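Local coordinates for glutathione S-transferase (Vibrio parahaemolyticus, PDB 7MIQ), which probably catalyses the conjugation of glutathione to electrophilic substrates, as a Gtt2-class glutathione S-transferase with a thioredoxin-like and a helical domain, at residues 184-187 with 188-191; 190-193 with 194-198; 158-161 with 162-166. All coordinates share one frame; numbering follows the deposited sequence.

Interaction 1. Residues 184-187 with 188-191; sequences EKYP and NIAR
Tyr186 and Ile189 form the tightly packed side of this helix start, their side chains running alongside one another in the same direction. The methyl CD1 of Ile189 rests 3.7 Å from Tyr186 CB and approaches the root of the ring obliquely, while the ring itself leads off toward Leu142 and Pro143 of helix 127-151. Tyr186 reaches that helix because its CG stands beside the backbone N and anti to the carbonyl carbon (chi1 -60°). Ile189, the buried residue of the group, also meets Val182, and a branched aliphatic chain suits such a seam between helices. Tyr186 occupies the N-cap position of helix 187-196, just after helix 182-185 gives way, and its extended backbone makes the break between the two. Its carbonyl starts the new helical ladder: Ala190 N donates to Tyr186 O at 3.0 Å, in the carbonyl plane. The next rung, Arg191 N to Pro187 O, is 2.7 Å long and nearly straight at 165°, with the donor tilted from the plane of the carbonyl. Proline fits the first turn well, since it has no N-H to offer there and its ring holds phi near the helical value. At the same helix start Ile189 N donates to Asp146 OD1, a carboxylate well suited to an N-terminal helix end. The looser side belongs to Pro187, whose ring is exposed and points away from the following turn. Ala190, small enough to sit over the carbonyl, brings its CB to 3.4 Å from Pro187 O and also touches Phe183.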
# COMPACT_ATOMS: atom_id res chain seq x y z
N GLU A 184 -4.75 -22.69 15.99
CA GLU A 184 -5.75 -23.31 16.85
C GLU A 184 -7.13 -22.71 16.62
O GLU A 184 -8.13 -23.42 16.59
CB GLU A 184 -5.35 -23.17 18.32
CG GLU A 184 -4.06 -23.89 18.70
CD GLU A 184 -4.17 -25.39 18.57
OE1 GLU A 184 -4.96 -25.99 19.33
OE2 GLU A 184 -3.47 -25.96 17.71
N LYS A 185 -7.19 -21.39 16.47
CA LYS A 185 -8.47 -20.65 16.42
C LYS A 185 -9.01 -20.47 15.00
O LYS A 185 -10.22 -20.28 14.88
CB LYS A 185 -8.28 -19.28 17.05
CG LYS A 185 -7.42 -19.24 18.31
CD LYS A 185 -6.92 -17.85 18.63
CE LYS A 185 -6.90 -17.55 20.12
NZ LYS A 185 -8.22 -17.08 20.60
N TYR A 186 -8.18 -20.55 13.96
CA TYR A 186 -8.61 -20.21 12.61
C TYR A 186 -8.21 -21.33 11.65
O TYR A 186 -7.14 -21.27 11.02
CB TYR A 186 -8.05 -18.85 12.20
CG TYR A 186 -8.52 -17.76 13.14
CD1 TYR A 186 -9.85 -17.33 13.13
CD2 TYR A 186 -7.65 -17.17 14.06
CE1 TYR A 186 -10.29 -16.34 13.99
CE2 TYR A 186 -8.09 -16.18 14.93
CZ TYR A 186 -9.41 -15.77 14.89
OH TYR A 186 -9.85 -14.79 15.74
N PRO A 187 -9.06 -22.35 11.50
CA PRO A 187 -8.67 -23.52 10.71
C PRO A 187 -8.48 -23.23 9.24
O PRO A 187 -7.70 -23.93 8.58
CB PRO A 187 -9.84 -24.50 10.93
CG PRO A 187 -10.57 -23.99 12.13
CD PRO A 187 -10.38 -22.51 12.13
N ASN A 188 -9.18 -22.23 8.70
CA ASN A 188 -9.03 -21.91 7.28
C ASN A 188 -7.71 -21.20 7.01
O ASN A 188 -7.07 -21.45 5.99
CB ASN A 188 -10.22 -21.08 6.82
CG ASN A 188 -11.54 -21.82 6.98
OD1 ASN A 188 -12.39 -21.45 7.80
ND2 ASN A 188 -11.71 -22.89 6.22
N ILE A 189 -7.29 -20.31 7.91
CA ILE A 189 -5.92 -19.80 7.83
C ILE A 189 -4.93 -20.94 7.94
O ILE A 189 -3.94 -21.00 7.20
CB ILE A 189 -5.68 -18.73 8.92
CG1 ILE A 189 -6.68 -17.58 8.79
CG2 ILE A 189 -4.24 -18.22 8.85
CD1 ILE A 189 -6.52 -16.50 9.85
N ALA A 190 -5.18 -21.88 8.86
CA ALA A 190 -4.26 -23.00 9.04
C ALA A 190 -4.18 -23.85 7.78
O ALA A 190 -3.09 -24.19 7.31
CB ALA A 190 -4.69 -23.83 10.24
N ARG A 191 -5.34 -24.20 7.20
CA ARG A 191 -5.38 -24.93 5.94
C ARG A 191 -4.57 -24.23 4.87
O ARG A 191 -3.72 -24.84 4.20
CB ARG A 191 -6.84 -25.09 5.48
CG ARG A 191 -7.07 -25.93 4.21
CD ARG A 191 -6.88 -25.14 2.90
NE ARG A 191 -7.68 -23.93 2.82
CZ ARG A 191 -7.49 -22.97 1.92
NH1 ARG A 191 -6.52 -23.05 1.02
NH2 ARG A 191 -8.28 -21.90 1.93

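Interaction 2. Residues 190-193 with 194-198; sequences ARWF and EQVSA
Trp192 and Val196 meet because the indole CG lies anti to its backbone N (chi1 159°), which swings the ring out from the helix and a little toward its C-terminal end, while Val196 holds CG2 beside its backbone N, on the flank that faces the indole. Val196 CG2 sits over one face of the Trp192 indole, 3.8 Å from the centroid of the five-membered ring and 27° off its normal, a CH-pi contact. Val196 CG2 is 3.4 Å from Trp192 NE1; the N-H of that nitrogen is used on Asp164 OD1, which fixes the rotation of the buried indole. One turn of helix 187-196 separates each pair here, the i to i+4 spacing that places side chains on a common stripe. On another stripe Arg191 and Gln195 run together, and Arg191 NH1 donates to Gln195 OE1 over 3.0 Å. The oxygen lies in the guanidinium plane, yet the nitrogen stands above the amide plane, the two planes being 54° apart. Both polar ends have further anchors: Arg191 also donates to the carbonyls of Leu149 and Glu153, and Gln195 NE2 to the Glu153 carboxylate. Toward the helix's C-terminal end Phe193 O is gripped twice, by Ser197 N at 2.8 Å and by Ser197 OG at 2.9 Å, from opposite faces of the carbonyl plane. A small hydroxyl can fold back in this way onto a carbonyl one turn earlier. Ser197 CB also approaches the Phe193 ring obliquely, 3.9 Å from Phe193 CE1, and that ring goes on to meet those of Tyr168 and Phe183.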
# COMPACT_ATOMS: atom_id res chain seq x y z
N ALA A 190 -5.18 -21.88 8.86
CA ALA A 190 -4.26 -23.00 9.04
C ALA A 190 -4.18 -23.85 7.78
O ALA A 190 -3.09 -24.19 7.31
CB ALA A 190 -4.69 -23.83 10.24
N ARG A 191 -5.34 -24.20 7.20
CA ARG A 191 -5.38 -24.93 5.94
C ARG A 191 -4.57 -24.23 4.87
O ARG A 191 -3.72 -24.84 4.20
CB ARG A 191 -6.84 -25.09 5.48
CG ARG A 191 -7.07 -25.93 4.21
CD ARG A 191 -6.88 -25.14 2.90
NE ARG A 191 -7.68 -23.93 2.82
CZ ARG A 191 -7.49 -22.97 1.92
NH1 ARG A 191 -6.52 -23.05 1.02
NH2 ARG A 191 -8.28 -21.90 1.93
N TRP A 192 -4.85 -22.94 4.65
CA TRP A 192 -4.13 -22.17 3.64
C TRP A 192 -2.65 -22.10 3.96
O TRP A 192 -1.81 -22.27 3.07
CB TRP A 192 -4.76 -20.78 3.54
CG TRP A 192 -3.89 -19.71 2.93
CD1 TRP A 192 -3.77 -19.40 1.60
CD2 TRP A 192 -3.03 -18.80 3.63
NE1 TRP A 192 -2.88 -18.36 1.44
CE2 TRP A 192 -2.42 -17.98 2.67
CE3 TRP A 192 -2.73 -18.61 4.98
CZ2 TRP A 192 -1.51 -16.98 3.01
CZ3 TRP A 192 -1.83 -17.61 5.33
CH2 TRP A 192 -1.23 -16.81 4.35
N PHE A 193 -2.30 -21.86 5.22
CA PHE A 193 -0.89 -21.75 5.59
C PHE A 193 -0.16 -23.07 5.40
O PHE A 193 0.98 -23.09 4.93
CB PHE A 193 -0.75 -21.25 7.02
CG PHE A 193 0.63 -20.79 7.37
CD1 PHE A 193 1.59 -21.69 7.80
CD2 PHE A 193 0.98 -19.46 7.25
CE1 PHE A 193 2.87 -21.26 8.11
CE2 PHE A 193 2.26 -19.02 7.56
CZ PHE A 193 3.21 -19.93 7.99
N GLU A 194 -0.79 -24.18 5.78
CA GLU A 194 -0.20 -25.49 5.52
C GLU A 194 0.07 -25.67 4.03
O GLU A 194 1.12 -26.20 3.63
CB GLU A 194 -1.11 -26.60 6.04
CG GLU A 194 -0.65 -28.02 5.72
CD GLU A 194 0.20 -28.63 6.82
OE1 GLU A 194 0.40 -27.97 7.86
OE2 GLU A 194 0.68 -29.77 6.64
N GLN A 195 -0.85 -25.20 3.19
CA GLN A 195 -0.72 -25.32 1.75
C GLN A 195 0.41 -24.44 1.22
O GLN A 195 1.29 -24.91 0.49
CB GLN A 195 -2.06 -24.94 1.11
CG GLN A 195 -2.25 -25.29 -0.34
CD GLN A 195 -3.70 -25.12 -0.76
OE1 GLN A 195 -4.61 -25.15 0.08
NE2 GLN A 195 -3.93 -24.92 -2.05
N VAL A 196 0.40 -23.16 1.59
CA VAL A 196 1.39 -22.22 1.06
C VAL A 196 2.79 -22.54 1.59
O VAL A 196 3.77 -22.52 0.84
CB VAL A 196 0.97 -20.78 1.40
CG1 VAL A 196 2.08 -19.80 1.06
CG2 VAL A 196 -0.30 -20.41 0.65
N SER A 197 2.90 -22.86 2.88
CA SER A 197 4.21 -23.14 3.46
C SER A 197 4.85 -24.41 2.91
O SER A 197 6.04 -24.64 3.16
CB SER A 197 4.11 -23.25 4.99
OG SER A 197 3.47 -24.45 5.37
N ALA A 198 4.10 -25.22 2.17
CA ALA A 198 4.64 -26.41 1.52
C ALA A 198 5.22 -26.13 0.14
O ALA A 198 5.87 -27.02 -0.43
CB ALA A 198 3.55 -27.48 1.40

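Interaction 3. Residues 158-161 with 162-166; sequences DQFS and VVDIT
The chain arrives at Ser161 in an extended conformation and turns at once into helix 162-177, Ser161 O accepting from Asp164 N. The donor stands well above the carbonyl plane in this bond. Across the first turn the side chains of Ser161 and Asp164 each accept a backbone N-H. Ser161 OG takes that of Val163 N at 3.2 Å, a capping bond, and Asp164 OD2 takes that of Ser161 N at 2.9 Å through its anti lone pair. Serine can do this because its OG stands between the backbone N and the carbonyl carbon (chi1 76°), close to the first amides of the helix. A water ties the corner together: it accepts from Ser161 OG and donates to Asp164 OD2, 2.6 Å away, and to Gln159 O. With OD1 bonded to Trp192 NE1 and Ile155 N, both carboxylate oxygens are occupied, and the surrounding donors would favour a charged aspartate. Beside this polar knot Phe160 and Asp164 run antiparallel and overlap along their lengths, Phe160 CE1 3.6 Å from Asp164 CB and the ring and carboxylate planes only 19° apart. Farther out, Phe160 CZ meets Ile165 CG1 at 3.7 Å, the two side chains set roughly perpendicular. Ile165 also packs on Ile17 and Phe18 of helix 10-22, and a cation-pi contact joins Phe160 to Arg199. Ser161 and Asp164 thus form a capping box, accompanied by a hydrophobic staple, Phe160 on Ile165, the pair of motifs known at the start of the core helix in the C-terminal domain of glutathione S-transferases.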
# COMPACT_ATOMS: atom_id res chain seq x y z
N ASP A 158 -8.76 -17.32 -6.55
CA ASP A 158 -8.61 -18.77 -6.46
C ASP A 158 -7.23 -19.26 -6.89
O ASP A 158 -6.99 -20.47 -6.86
CB ASP A 158 -9.70 -19.46 -7.29
CG ASP A 158 -11.05 -19.42 -6.62
OD1 ASP A 158 -11.13 -19.73 -5.41
OD2 ASP A 158 -12.04 -19.04 -7.28
N GLN A 159 -6.33 -18.36 -7.27
CA GLN A 159 -4.98 -18.73 -7.64
C GLN A 159 -3.98 -18.10 -6.68
O GLN A 159 -4.22 -17.01 -6.14
CB GLN A 159 -4.65 -18.30 -9.08
CG GLN A 159 -5.27 -19.18 -10.16
CD GLN A 159 -6.77 -18.98 -10.29
OE1 GLN A 159 -7.24 -17.86 -10.50
NE2 GLN A 159 -7.52 -20.07 -10.17
N PHE A 160 -2.88 -18.81 -6.45
CA PHE A 160 -1.77 -18.26 -5.67
C PHE A 160 -1.29 -16.96 -6.30
O PHE A 160 -1.12 -16.88 -7.52
CB PHE A 160 -0.63 -19.28 -5.61
CG PHE A 160 0.59 -18.79 -4.88
CD1 PHE A 160 0.67 -18.86 -3.50
CD2 PHE A 160 1.67 -18.27 -5.59
CE1 PHE A 160 1.80 -18.42 -2.83
CE2 PHE A 160 2.80 -17.81 -4.92
CZ PHE A 160 2.87 -17.89 -3.54
N SER A 161 -1.09 -15.94 -5.47
CA SER A 161 -0.67 -14.63 -5.94
C SER A 161 0.29 -14.02 -4.93
O SER A 161 0.57 -14.59 -3.87
CB SER A 161 -1.87 -13.70 -6.17
OG SER A 161 -2.37 -13.22 -4.93
N VAL A 162 0.79 -12.82 -5.26
CA VAL A 162 1.70 -12.11 -4.37
C VAL A 162 1.06 -11.84 -3.01
O VAL A 162 1.76 -11.73 -2.00
CB VAL A 162 2.17 -10.80 -5.04
CG1 VAL A 162 0.99 -9.84 -5.21
CG2 VAL A 162 3.30 -10.15 -4.24
N VAL A 163 -0.27 -11.75 -2.96
CA VAL A 163 -0.94 -11.51 -1.68
C VAL A 163 -0.70 -12.67 -0.72
O VAL A 163 -0.62 -12.48 0.50
CB VAL A 163 -2.45 -11.26 -1.89
CG1 VAL A 163 -3.12 -10.92 -0.56
CG2 VAL A 163 -2.66 -10.14 -2.90
N ASP A 164 -0.57 -13.89 -1.25
CA ASP A 164 -0.33 -15.04 -0.39
C ASP A 164 1.09 -15.05 0.16
O ASP A 164 1.32 -15.57 1.26
CB ASP A 164 -0.63 -16.32 -1.17
CG ASP A 164 -2.08 -16.38 -1.64
OD1 ASP A 164 -2.97 -16.63 -0.80
OD2 ASP A 164 -2.32 -16.14 -2.84
N ILE A 165 2.05 -14.48 -0.57
CA ILE A 165 3.38 -14.29 -0.00
C ILE A 165 3.30 -13.33 1.18
O ILE A 165 3.84 -13.59 2.26
CB ILE A 165 4.36 -13.77 -1.07
CG1 ILE A 165 4.42 -14.74 -2.26
CG2 ILE A 165 5.74 -13.55 -0.47
CD1 ILE A 165 5.30 -14.25 -3.39
N THR A 166 2.61 -12.20 0.98
CA THR A 166 2.47 -11.21 2.04
C THR A 166 1.67 -11.75 3.22
O THR A 166 2.00 -11.49 4.38
CB THR A 166 1.82 -9.95 1.46
OG1 THR A 166 2.68 -9.41 0.45
CG2 THR A 166 1.58 -8.91 2.54
O HOH W 1 -4.29 -15.00 -4.13

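In the fold
All three contacts lie in the helical C-terminal domain. Interaction 3 comes first along the chain, at the start of helix 162-177; helix 182-185 follows, and interactions 1 and 2 then occupy successive parts of helix 187-196, sharing Ala190 and Arg191. The centres of interactions 1 and 2 are about 9 Å apart, those of 2 and 3 about 12 Å, and those of 1 and 3 about 17 Å. Interaction 1 lies near the surface and interaction 3 is buried. Interactions 2 and 3 touch directly: a Trp192-Asp164 hydrogen bond and the packing of Val196 on Phe160 join them. The capped core helix is thereby joined to the later helix, whose start lies against helix 127-151.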